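Single-stranded DNA specific exonuclease RecJ (Thermus thermophilus, PDB 2ZXR) degrades single-stranded DNA in the 5' to 3' direction as a divalent-cation-dependent exonuclease, magnesium being preferred over manganese and cobalt. Local coordinates at residues I375-L381 against H394-F400; A329-V333 against V414-A419; A611-A615 against L635-E639. All coordinates share one frame; numbering follows the deposited sequence.

Interaction 1 (I375-L381 against H394-F400)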
loop_
_atom_site.group_PDB
_atom_site.type_symbol
_atom_site.label_atom_id
_atom_site.label_comp_id
_atom_site.label_asym_id
_atom_site.label_seq_id
_atom_site.Cartn_x
_atom_site.Cartn_y
_atom_site.Cartn_z
ATOM N N ILE A 375 16.944 0.077 -9.545
ATOM C CA ILE A 375 17.601 1.261 -10.075
ATOM C C ILE A 375 17.319 2.504 -9.284
ATOM O O ILE A 375 16.184 2.981 -9.220
ATOM C CB ILE A 375 17.241 1.517 -11.526
ATOM C CG1 ILE A 375 17.573 0.278 -12.352
ATOM C CG2 ILE A 375 18.026 2.727 -12.044
ATOM C CD1 ILE A 375 17.188 0.421 -13.774
ATOM N N SER A 376 18.388 3.020 -8.696
ATOM C CA SER A 376 18.350 4.221 -7.894
ATOM C C SER A 376 18.368 5.477 -8.765
ATOM O O SER A 376 19.273 5.676 -9.600
ATOM C CB SER A 376 19.537 4.232 -6.933
ATOM O OG SER A 376 19.644 5.490 -6.295
ATOM N N ALA A 377 17.357 6.316 -8.551
ATOM C CA ALA A 377 17.196 7.560 -9.272
ATOM C C ALA A 377 18.421 8.461 -9.142
ATOM O O ALA A 377 19.048 8.827 -10.149
ATOM C CB ALA A 377 15.947 8.303 -8.765
ATOM N N VAL A 378 18.771 8.793 -7.902
ATOM C CA VAL A 378 19.879 9.687 -7.671
ATOM C C VAL A 378 21.237 9.114 -8.066
ATOM O O VAL A 378 22.131 9.865 -8.456
ATOM C CB VAL A 378 19.876 10.200 -6.195
ATOM C CG1 VAL A 378 20.190 9.066 -5.203
ATOM C CG2 VAL A 378 20.851 11.338 -6.048
ATOM N N GLU A 379 21.401 7.798 -7.995
ATOM C CA GLU A 379 22.677 7.195 -8.384
ATOM C C GLU A 379 22.791 7.213 -9.915
ATOM O O GLU A 379 23.885 7.289 -10.461
ATOM C CB GLU A 379 22.802 5.755 -7.851
ATOM C CG GLU A 379 23.079 5.656 -6.349
ATOM C CD GLU A 379 24.340 6.419 -5.913
ATOM O OE1 GLU A 379 25.439 6.127 -6.447
ATOM O OE2 GLU A 379 24.233 7.316 -5.033
ATOM N N ALA A 380 21.659 7.146 -10.604
ATOM C CA ALA A 380 21.664 7.185 -12.070
ATOM C C ALA A 380 22.125 8.587 -12.509
ATOM O O ALA A 380 22.885 8.737 -13.475
ATOM C CB ALA A 380 20.277 6.895 -12.603
ATOM N N LEU A 381 21.680 9.605 -11.778
ATOM C CA LEU A 381 22.079 10.968 -12.082
ATOM C C LEU A 381 23.559 11.111 -11.745
ATOM O O LEU A 381 24.310 11.786 -12.456
ATOM C CB LEU A 381 21.266 11.984 -11.266
ATOM C CG LEU A 381 19.761 12.064 -11.568
ATOM C CD1 LEU A 381 19.150 13.264 -10.798
ATOM C CD2 LEU A 381 19.530 12.218 -13.078
ATOM N N HIS A 394 16.707 10.791 -4.099
ATOM C CA HIS A 394 16.878 9.498 -3.470
ATOM C C HIS A 394 16.636 8.387 -4.480
ATOM O O HIS A 394 16.593 8.625 -5.688
ATOM C CB HIS A 394 15.905 9.349 -2.281
ATOM C CG HIS A 394 14.470 9.633 -2.625
ATOM N ND1 HIS A 394 13.937 10.911 -2.627
ATOM C CD2 HIS A 394 13.466 8.811 -3.006
ATOM C CE1 HIS A 394 12.669 10.858 -2.995
ATOM N NE2 HIS A 394 12.358 9.595 -3.230
ATOM N N LYS A 395 16.433 7.178 -3.973
ATOM C CA LYS A 395 16.242 6.002 -4.816
ATOM C C LYS A 395 15.030 5.962 -5.730
ATOM O O LYS A 395 15.091 5.348 -6.795
ATOM C CB LYS A 395 16.220 4.738 -3.943
ATOM C CG LYS A 395 17.424 4.604 -3.025
ATOM C CD LYS A 395 17.525 3.207 -2.395
ATOM C CE LYS A 395 18.690 2.391 -2.985
ATOM N NZ LYS A 395 19.969 3.171 -3.078
ATOM N N GLU A 396 13.934 6.603 -5.340
ATOM C CA GLU A 396 12.731 6.537 -6.160
ATOM C C GLU A 396 12.367 7.819 -6.898
ATOM O O GLU A 396 11.527 7.811 -7.802
ATOM C CB GLU A 396 11.545 6.078 -5.291
ATOM C CG GLU A 396 11.861 4.821 -4.457
ATOM C CD GLU A 396 10.624 4.174 -3.823
ATOM O OE1 GLU A 396 10.776 3.151 -3.094
ATOM O OE2 GLU A 396 9.496 4.676 -4.053
ATOM N N ALA A 397 12.997 8.919 -6.516
ATOM C CA ALA A 397 12.692 10.195 -7.145
ATOM C C ALA A 397 13.886 11.099 -7.027
ATOM O O ALA A 397 14.570 11.091 -6.000
ATOM C CB ALA A 397 11.499 10.841 -6.460
ATOM N N ALA A 398 14.141 11.896 -8.062
ATOM C CA ALA A 398 15.288 12.804 -8.028
ATOM C C ALA A 398 15.024 13.980 -8.938
ATOM O O ALA A 398 14.130 13.927 -9.765
ATOM C CB ALA A 398 16.577 12.062 -8.455
ATOM N N GLY A 399 15.785 15.045 -8.778
ATOM C CA GLY A 399 15.579 16.213 -9.611
ATOM C C GLY A 399 16.926 16.765 -10.047
ATOM O O GLY A 399 17.948 16.494 -9.404
ATOM N N PHE A 400 16.939 17.527 -11.135
ATOM C CA PHE A 400 18.181 18.109 -11.608
ATOM C C PHE A 400 17.923 19.274 -12.529
ATOM O O PHE A 400 16.780 19.602 -12.814
ATOM C CB PHE A 400 19.059 17.043 -12.302
ATOM C CG PHE A 400 18.428 16.378 -13.521
ATOM C CD1 PHE A 400 18.767 16.791 -14.817
ATOM C CD2 PHE A 400 17.529 15.322 -13.377
ATOM C CE1 PHE A 400 18.214 16.145 -15.961
ATOM C CE2 PHE A 400 16.976 14.685 -14.498
ATOM C CZ PHE A 400 17.322 15.099 -15.798
#

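Interaction 2 (A329-V333 against V414-A419)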
loop_
_atom_site.group_PDB
_atom_site.type_symbol
_atom_site.label_atom_id
_atom_site.label_comp_id
_atom_site.label_asym_id
_atom_site.label_seq_id
_atom_site.Cartn_x
_atom_site.Cartn_y
_atom_site.Cartn_z
ATOM N N ALA A 329 13.180 -0.449 -23.455
ATOM C CA ALA A 329 14.373 0.325 -23.120
ATOM C C ALA A 329 14.613 0.182 -21.625
ATOM O O ALA A 329 13.672 0.091 -20.845
ATOM C CB ALA A 329 14.169 1.791 -23.483
ATOM N N LYS A 330 15.873 0.156 -21.218
ATOM C CA LYS A 330 16.185 0.009 -19.811
ATOM C C LYS A 330 15.844 1.294 -19.054
ATOM O O LYS A 330 15.710 1.285 -17.833
ATOM C CB LYS A 330 17.666 -0.341 -19.635
ATOM C CG LYS A 330 17.978 -1.848 -19.573
ATOM C CD LYS A 330 17.303 -2.655 -20.681
ATOM C CE LYS A 330 17.627 -4.156 -20.543
ATOM N NZ LYS A 330 16.514 -5.012 -21.081
ATOM N N ALA A 331 15.706 2.395 -19.788
ATOM C CA ALA A 331 15.373 3.675 -19.186
ATOM C C ALA A 331 14.678 4.529 -20.222
ATOM O O ALA A 331 15.072 4.534 -21.377
ATOM C CB ALA A 331 16.628 4.371 -18.682
ATOM N N ILE A 332 13.617 5.217 -19.810
ATOM C CA ILE A 332 12.882 6.092 -20.697
ATOM C C ILE A 332 13.399 7.510 -20.409
ATOM O O ILE A 332 13.366 7.988 -19.266
ATOM C CB ILE A 332 11.381 5.932 -20.450
ATOM C CG1 ILE A 332 11.003 4.486 -20.774
ATOM C CG2 ILE A 332 10.577 6.869 -21.329
ATOM C CD1 ILE A 332 9.535 4.178 -20.593
ATOM N N VAL A 333 13.920 8.159 -21.450
ATOM C CA VAL A 333 14.503 9.480 -21.298
ATOM C C VAL A 333 13.924 10.365 -22.368
ATOM O O VAL A 333 14.191 10.194 -23.551
ATOM C CB VAL A 333 16.061 9.399 -21.406
ATOM C CG1 VAL A 333 16.709 10.717 -20.959
ATOM C CG2 VAL A 333 16.570 8.255 -20.550
ATOM N N VAL A 414 22.505 7.612 -18.979
ATOM C CA VAL A 414 21.584 6.969 -18.052
ATOM C C VAL A 414 21.088 5.644 -18.588
ATOM O O VAL A 414 20.865 4.718 -17.816
ATOM C CB VAL A 414 20.398 7.892 -17.632
ATOM C CG1 VAL A 414 20.952 9.163 -16.998
ATOM C CG2 VAL A 414 19.506 8.188 -18.772
ATOM N N GLU A 415 20.934 5.535 -19.903
ATOM C CA GLU A 415 20.498 4.270 -20.494
ATOM C C GLU A 415 21.521 3.181 -20.181
ATOM O O GLU A 415 21.157 2.018 -19.944
ATOM C CB GLU A 415 20.367 4.376 -22.016
ATOM C CG GLU A 415 19.209 5.205 -22.511
ATOM C CD GLU A 415 19.189 5.304 -24.035
ATOM O OE1 GLU A 415 20.162 4.862 -24.676
ATOM O OE2 GLU A 415 18.214 5.825 -24.604
ATOM N N ALA A 416 22.797 3.565 -20.191
ATOM C CA ALA A 416 23.889 2.638 -19.922
ATOM C C ALA A 416 23.927 2.294 -18.458
ATOM O O ALA A 416 24.249 1.175 -18.090
ATOM C CB ALA A 416 25.243 3.242 -20.355
ATOM N N TYR A 417 23.618 3.263 -17.613
ATOM C CA TYR A 417 23.593 2.999 -16.188
ATOM C C TYR A 417 22.513 1.933 -15.917
ATOM O O TYR A 417 22.766 0.941 -15.225
ATOM C CB TYR A 417 23.260 4.270 -15.409
ATOM C CG TYR A 417 23.153 4.027 -13.933
ATOM C CD1 TYR A 417 24.289 3.753 -13.170
ATOM C CD2 TYR A 417 21.910 3.983 -13.307
ATOM C CE1 TYR A 417 24.182 3.428 -11.820
ATOM C CE2 TYR A 417 21.789 3.661 -11.957
ATOM C CZ TYR A 417 22.924 3.376 -11.225
ATOM O OH TYR A 417 22.799 2.981 -9.914
ATOM N N ALA A 418 21.325 2.129 -16.485
ATOM C CA ALA A 418 20.206 1.203 -16.281
ATOM C C ALA A 418 20.481 -0.187 -16.842
ATOM O O ALA A 418 19.985 -1.190 -16.310
ATOM C CB ALA A 418 18.915 1.774 -16.908
ATOM N N ALA A 419 21.262 -0.234 -17.923
ATOM C CA ALA A 419 21.619 -1.492 -18.566
ATOM C C ALA A 419 22.455 -2.389 -17.652
ATOM O O ALA A 419 22.509 -3.589 -17.849
ATOM C CB ALA A 419 22.378 -1.218 -19.866
#

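Interaction 3 (A611-A615 against L635-E639)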
loop_
_atom_site.group_PDB
_atom_site.type_symbol
_atom_site.label_atom_id
_atom_site.label_comp_id
_atom_site.label_asym_id
_atom_site.label_seq_id
_atom_site.Cartn_x
_atom_site.Cartn_y
_atom_site.Cartn_z
ATOM N N ALA A 611 -10.886 -38.668 1.092
ATOM C CA ALA A 611 -9.862 -37.696 1.453
ATOM C C ALA A 611 -10.306 -36.332 0.929
ATOM O O ALA A 611 -10.298 -35.341 1.654
ATOM C CB ALA A 611 -8.517 -38.082 0.833
ATOM N N ARG A 612 -10.699 -36.299 -0.333
ATOM C CA ARG A 612 -11.143 -35.074 -0.951
ATOM C C ARG A 612 -12.311 -34.455 -0.195
ATOM O O ARG A 612 -12.543 -33.251 -0.266
ATOM C CB ARG A 612 -11.556 -35.341 -2.383
ATOM C CG ARG A 612 -11.913 -34.089 -3.109
ATOM C CD ARG A 612 -11.890 -34.300 -4.599
ATOM N NE ARG A 612 -11.802 -33.011 -5.261
ATOM C CZ ARG A 612 -10.750 -32.586 -5.950
ATOM N NH1 ARG A 612 -9.684 -33.358 -6.084
ATOM N NH2 ARG A 612 -10.757 -31.369 -6.478
ATOM N N LEU A 613 -13.052 -35.287 0.525
ATOM C CA LEU A 613 -14.181 -34.788 1.284
ATOM C C LEU A 613 -13.754 -33.983 2.494
ATOM O O LEU A 613 -14.200 -34.221 3.609
ATOM C CB LEU A 613 -15.091 -35.935 1.670
ATOM C CG LEU A 613 -15.957 -36.297 0.464
ATOM C CD1 LEU A 613 -16.881 -35.121 0.153
ATOM C CD2 LEU A 613 -15.093 -36.597 -0.755
ATOM N N SER A 614 -12.844 -33.038 2.231
ATOM C CA SER A 614 -12.318 -32.074 3.200
ATOM C C SER A 614 -12.860 -30.809 2.535
ATOM O O SER A 614 -12.457 -29.675 2.809
ATOM C CB SER A 614 -10.788 -32.053 3.193
ATOM O OG SER A 614 -10.280 -31.308 2.098
ATOM N N ALA A 615 -13.782 -31.062 1.620
ATOM C CA ALA A 615 -14.475 -30.045 0.873
ATOM C C ALA A 615 -15.889 -29.847 1.444
ATOM O O ALA A 615 -16.688 -29.107 0.877
ATOM C CB ALA A 615 -14.553 -30.467 -0.593
ATOM N N LEU A 635 -6.957 -27.857 -0.934
ATOM C CA LEU A 635 -7.620 -28.168 -2.194
ATOM C C LEU A 635 -7.102 -27.317 -3.321
ATOM O O LEU A 635 -6.913 -27.817 -4.427
ATOM C CB LEU A 635 -9.136 -27.951 -2.095
ATOM C CG LEU A 635 -10.012 -29.052 -1.505
ATOM C CD1 LEU A 635 -9.855 -30.351 -2.320
ATOM C CD2 LEU A 635 -9.610 -29.276 -0.085
ATOM N N PHE A 636 -6.903 -26.020 -3.059
ATOM C CA PHE A 636 -6.417 -25.118 -4.107
ATOM C C PHE A 636 -5.020 -25.518 -4.553
ATOM O O PHE A 636 -4.779 -25.654 -5.745
ATOM C CB PHE A 636 -6.386 -23.651 -3.632
ATOM C CG PHE A 636 -5.728 -22.711 -4.614
ATOM C CD1 PHE A 636 -6.401 -22.289 -5.766
ATOM C CD2 PHE A 636 -4.402 -22.304 -4.426
ATOM C CE1 PHE A 636 -5.762 -21.485 -6.721
ATOM C CE2 PHE A 636 -3.751 -21.499 -5.370
ATOM C CZ PHE A 636 -4.432 -21.088 -6.523
ATOM N N ALA A 637 -4.100 -25.692 -3.597
ATOM C CA ALA A 637 -2.731 -26.076 -3.936
ATOM C C ALA A 637 -2.688 -27.460 -4.576
ATOM O O ALA A 637 -1.828 -27.724 -5.419
ATOM C CB ALA A 637 -1.819 -26.046 -2.696
ATOM N N TYR A 638 -3.595 -28.340 -4.169
ATOM C CA TYR A 638 -3.638 -29.681 -4.760
ATOM C C TYR A 638 -4.001 -29.570 -6.239
ATOM O O TYR A 638 -3.252 -30.039 -7.100
ATOM C CB TYR A 638 -4.656 -30.569 -4.033
ATOM C CG TYR A 638 -4.762 -31.959 -4.619
ATOM C CD1 TYR A 638 -5.892 -32.349 -5.336
ATOM C CD2 TYR A 638 -3.728 -32.890 -4.451
ATOM C CE1 TYR A 638 -6.005 -33.633 -5.872
ATOM C CE2 TYR A 638 -3.823 -34.169 -4.980
ATOM C CZ TYR A 638 -4.969 -34.544 -5.693
ATOM O OH TYR A 638 -5.082 -35.828 -6.213
ATOM N N GLU A 639 -5.139 -28.934 -6.531
ATOM C CA GLU A 639 -5.596 -28.749 -7.911
ATOM C C GLU A 639 -4.562 -28.022 -8.790
ATOM O O GLU A 639 -4.398 -28.332 -9.969
ATOM C CB GLU A 639 -6.935 -27.980 -7.940
ATOM C CG GLU A 639 -8.059 -28.663 -7.123
ATOM C CD GLU A 639 -9.411 -27.906 -7.122
ATOM O OE1 GLU A 639 -10.333 -28.353 -6.384
ATOM O OE2 GLU A 639 -9.552 -26.884 -7.852
#

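Interaction 1 (I375-L381 against H394-F400)
Ser-376 and Lys-395 bring their backbones together at the start of helix 377-383, where the turn ahead of strand 397-401 meets the first helical residues. The short axes of helix 377-381 and strand 397-400 pass 7.6 Å apart at 34°, both running in broadly the same direction. Two first-turn amides are satisfied by carbonyls of that turn: Ala-377 N gives a nearly straight bond to Lys-395 O (3.0 Å), and Val-378 N a more bent one to His-394 O (3.1 Å). A third amide, Glu-379 N, has a weak bond to its own N-cap, Ser-376 OG; the hydroxyl is anti to the backbone N (chi1 170°), which turns it back over the opening turn.

Ala-377 CB rests against His-394 O and, 3.8 Å away, Ala-398 CB. One turn on, Leu-381 straddles the junction between alanine and ring. Leu-381 CD1 touches both Ala-398 CB and Phe-400 CD2, each at 3.7 Å, and Leu-381 CD2 also meets Phe-400 CD2 and CE2; the two side chains cross at about a right angle. Val-378 lays CG1 against the His-394 carbonyl. The CB of His-394 points away from the helix, and its ring has Ala-397 O 3.4 Å above its plane, over the centre. The side chain of His-394 is about 10 Å from the bound magnesium ion, which places this corner of the DHHA1 domain near the metal site, where Asp-221 and His-160 are ligands.

Around the contact, strand 366-370 supplies Val-369, which touches Ala-377, Leu-381 and Phe-400, and Tyr-391 of strand 390-393 touches Val-378, Leu-381 and Phe-400. Helix 407-419 joins them through Phe-410, which meets both Leu-381 and the Phe-400 ring.

Interaction 2 (A329-V333 against V414-A419)
Val-333 and Val-414 meet methyl to methyl: CG2 of one lies 3.4 Å from CG2 of the other, tighter than an ordinary van der Waals contact. Their first torsions (chi1 -168° in Val-333, -58° in Val-414) aim these two methyls at each other, and the side chains approach at an oblique angle. One helical turn on, Ala-418 CB takes up the centre of the contact. Ala-418 CB sits 3.9 Å from Ala-331 CB and also touches Lys-330 CB and O. The small alanine probably lets the backbones come close, with Lys-330 CA and Ala-418 CA 5.5 Å apart.

This is helix-on-sheet packing in the DHHA1 domain: helix 407-419 lies against the start of strand 332-335, an outermost strand of the mixed five-stranded sheet. Ile-332, whose side chain leaves from the other face of the strand, ties it into the sheet through backbone bonds to Phe-360 of strand 359-363 and to Pro-358 just ahead of it.

At the margin the Lys-330 chain bends at chi2 (48°). Lys-330 CG passes 3.8 Å from Ala-419 CA, and the rest of the chain leads away to a weak, long ion pair with Asp-423. Glu-415 borders the contact with its aliphatic part, while its carboxylate forms a salt bridge to Lys-411 on the same helix. Around the valines, Phe-360 touches both, and Phe-407 and Phe-410 pack on Val-333.

Interaction 3 (A611-A615 against L635-E639)
Arg-612 and Glu-639 join two parts of the RecJ C-terminal domain, the arginine reaching from the loop between strand 601-603 and helix 624-639 to the last turn of that helix. With CG trans to N (chi1 -175°), the outstretched chain of Arg-612 carries its guanidinium across to Tyr-638 and Glu-639. Guanidinium and carboxylate are nearly coplanar, 13° apart. Glu-639 OE1, brought there by its own outstretched chain, lies at the guanidinium edge and makes a salt bridge with Arg-612 NH2 at 3.0 Å.

Tyr-638 is turned differently. Its ring plane stands 65° from the guanidinium, and Arg-612 NH1 comes to the ring's edge, 3.7 Å from Tyr-638 CE1. That nitrogen is held by a hydrogen bond to Gly-606 O, and the tyrosine hydroxyl bonds to Leu-605 N, so both groups are tied to the chain just after strand 601-603. Arg-607 brings a like charge close to Arg-612 NE, which the Glu-639 carboxylate probably helps to offset.

Leu-635 divides its two methyls between the loop residues. Leu-635 CD2 points at Ser-614, whereas Leu-635 CD1 lies over one face of the Arg-612 guanidinium, 4.2 Å above the plane and offset toward the rim.

Interactions 1 and 2 belong to one DHHA1 domain and touch directly: Ile-375 CD1 packs on Ala-418 CB at 3.8 Å, and Tyr-417 lies against Ala-380. Both place a helix on the same mixed sheet, and the loop closed by interaction 2 encloses interaction 1. All three contacts are partly buried. The first two have an apolar centre and charged residues at the margin, but interaction 1 adds backbone bonds at a helix start where interaction 2 relies on packing alone. Interaction 3 is in the C-terminal domain, about 29 Å from interaction 1 between nearest atoms. There a loop meets a helix, and a leucine packs on the guanidinium face beside a salt bridge to an exposed glutamate.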